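Side-chain contact in heme peroxidase (Bacteroides thetaiotaomicron, PDB 2GVK), which probably uses a bound heme and hydrogen peroxide to oxidise substrates such as dyes, as a dye-decolorizing peroxidase: residues S50-S55 with F122-I127. Numbering follows the deposited sequence. Where two conformers were deposited one is given.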
loop_
_atom_site.group_PDB
_atom_site.type_symbol
_atom_site.label_atom_id
_atom_site.label_comp_id
_atom_site.label_asym_id
_atom_site.label_seq_id
_atom_site.Cartn_x
_atom_site.Cartn_y
_atom_site.Cartn_z
ATOM N N SER A 50 -15.745 23.491 6.038
ATOM C CA SER A 50 -15.111 23.047 4.805
ATOM C C SER A 50 -13.579 23.298 4.852
ATOM O O SER A 50 -12.823 22.514 4.327
ATOM C CB SER A 50 -15.743 23.718 3.576
ATOM O OG SER A 50 -15.547 25.105 3.604
ATOM N N ALA A 51 -13.149 24.357 5.550
ATOM C CA ALA A 51 -11.709 24.610 5.769
ATOM C C ALA A 51 -11.049 23.494 6.604
ATOM O O ALA A 51 -9.912 23.094 6.344
ATOM C CB ALA A 51 -11.508 25.952 6.451
HETATM N N MSE A 52 -11.756 23.020 7.628
HETATM C CA MSE A 52 -11.239 21.946 8.462
HETATM C C MSE A 52 -11.080 20.661 7.636
HETATM O O MSE A 52 -10.097 19.933 7.789
HETATM C CB MSE A 52 -12.155 21.700 9.643
HETATM C CG MSE A 52 -12.172 22.845 10.667
HETATM SE SE MSE A 52 -13.506 22.549 12.060
HETATM C CE MSE A 52 -12.732 20.881 12.826
ATOM N N ILE A 53 -12.051 20.395 6.753
ATOM C CA ILE A 53 -11.970 19.252 5.860
ATOM C C ILE A 53 -10.841 19.443 4.857
ATOM O O ILE A 53 -10.061 18.503 4.608
ATOM C CB ILE A 53 -13.315 19.005 5.134
ATOM C CG1 ILE A 53 -14.393 18.632 6.162
ATOM C CG2 ILE A 53 -13.164 17.924 4.058
ATOM C CD1 ILE A 53 -15.804 18.657 5.621
ATOM N N ARG A 54 -10.710 20.657 4.306
ATOM C CA ARG A 54 -9.610 20.951 3.364
ATOM C C ARG A 54 -8.269 20.675 4.002
ATOM O O ARG A 54 -7.378 20.164 3.368
ATOM C CB ARG A 54 -9.652 22.409 2.894
ATOM C CG ARG A 54 -10.551 22.673 1.738
ATOM C CD ARG A 54 -10.255 24.047 1.109
ATOM N NE ARG A 54 -10.706 25.150 1.964
ATOM C CZ ARG A 54 -11.980 25.546 2.081
ATOM N NH1 ARG A 54 -12.937 24.947 1.386
ATOM N NH2 ARG A 54 -12.296 26.551 2.886
ATOM N N SER A 55 -8.116 21.098 5.251
ATOM C CA SER A 55 -6.874 20.901 5.974
ATOM C C SER A 55 -6.519 19.409 6.071
ATOM O O SER A 55 -5.407 18.986 5.688
ATOM C CB SER A 55 -6.970 21.528 7.365
ATOM O OG SER A 55 -5.790 21.293 8.114
ATOM N N PHE A 122 -9.906 11.481 15.347
ATOM C CA PHE A 122 -9.657 12.106 16.645
ATOM C C PHE A 122 -9.207 13.541 16.479
ATOM O O PHE A 122 -9.678 14.416 17.167
ATOM C CB PHE A 122 -8.592 11.328 17.458
ATOM C CG PHE A 122 -7.989 12.129 18.559
ATOM C CD1 PHE A 122 -8.678 12.333 19.735
ATOM C CD2 PHE A 122 -6.758 12.769 18.390
ATOM C CE1 PHE A 122 -8.154 13.127 20.723
ATOM C CE2 PHE A 122 -6.214 13.545 19.399
ATOM C CZ PHE A 122 -6.929 13.746 20.555
ATOM N N GLU A 123 -8.299 13.781 15.558
ATOM C CA GLU A 123 -7.766 15.122 15.354
ATOM C C GLU A 123 -8.908 16.119 15.076
ATOM O O GLU A 123 -9.027 17.167 15.732
ATOM C CB GLU A 123 -6.758 15.108 14.187
ATOM C CG GLU A 123 -6.262 16.479 13.748
ATOM C CD GLU A 123 -5.185 17.002 14.617
ATOM O OE1 GLU A 123 -5.082 16.546 15.785
ATOM O OE2 GLU A 123 -4.377 17.829 14.121
ATOM N N PHE A 124 -9.741 15.781 14.118
ATOM C CA PHE A 124 -10.861 16.620 13.733
ATOM C C PHE A 124 -11.819 16.814 14.917
ATOM O O PHE A 124 -12.220 17.926 15.228
ATOM C CB PHE A 124 -11.596 15.969 12.553
ATOM C CG PHE A 124 -12.526 16.915 11.800
ATOM C CD1 PHE A 124 -13.812 17.122 12.238
ATOM C CD2 PHE A 124 -12.092 17.579 10.633
ATOM C CE1 PHE A 124 -14.675 17.945 11.532
ATOM C CE2 PHE A 124 -12.937 18.382 9.937
ATOM C CZ PHE A 124 -14.241 18.562 10.372
ATOM N N ALA A 125 -12.151 15.720 15.588
ATOM C CA ALA A 125 -13.056 15.782 16.701
ATOM C C ALA A 125 -12.517 16.647 17.854
ATOM O O ALA A 125 -13.282 17.326 18.515
ATOM C CB ALA A 125 -13.390 14.366 17.193
ATOM N N SER A 126 -11.204 16.622 18.078
ATOM C CA SER A 126 -10.610 17.407 19.145
ATOM C C SER A 126 -10.738 18.906 18.843
ATOM O O SER A 126 -10.956 19.708 19.745
ATOM C CB SER A 126 -9.135 17.008 19.376
ATOM O OG SER A 126 -8.289 17.499 18.353
ATOM N N ILE A 127 -10.627 19.266 17.575
ATOM C CA ILE A 127 -10.758 20.658 17.190
ATOM C C ILE A 127 -12.223 21.111 17.367
ATOM O O ILE A 127 -12.473 22.199 17.862
ATOM C CB ILE A 127 -10.237 20.892 15.771
ATOM C CG1 ILE A 127 -8.703 20.660 15.744
ATOM C CG2 ILE A 127 -10.566 22.296 15.310
ATOM C CD1 ILE A 127 -8.138 20.438 14.382
#
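Met-52, a selenomethionine in this crystal, lays its terminal methyl on the face of Phe-124, a Met-aromatic contact between two helices of the N-terminal ferredoxin-like half of this DyP peroxidase. The helices, 38-59 and 118-131, run roughly antiparallel, with axes at 151° and 11.2 Å apart between these segments, so long side chains have to bridge them. Met-52 does this with a chain extended through chi2 and then turned about its CG-SE bond (chi3 63°), which drops CE almost on the ring normal, 3.6 Å from the centroid of Phe-124. That is a CH-pi contact over the middle of the face; SE itself sits obliquely, 4.9 Å from the same centroid. Phe-124 reaches back with CG anti to its own backbone N (chi1 -163°), and the Met-52 chain lies nearly perpendicular to the Phe-124 side chain. The far end of the ring pushes against the base of its partner, CE2 of Phe-124 lying 3.4 Å from CB of Met-52. The backbone N of Ile-53 faces the rim of the ring, level with it, with CG1 of Ile-53 more loosely against CE2. A leucine in place of Phe-124 would probably leave the Met-52 methyl without its flat seat and open a gap beside Ile-53. Beyond these residues, Phe-65 meets the Phe-124 ring, while Val-165 and Val-220 of a second subunit pack on Ile-53 and Ile-127, respectively. Ile-127 and Met-52 run alongside each other, pointing opposite ways, and in the conformer given CG2 of Ile-127 lies 3.6 Å from CE of Met-52.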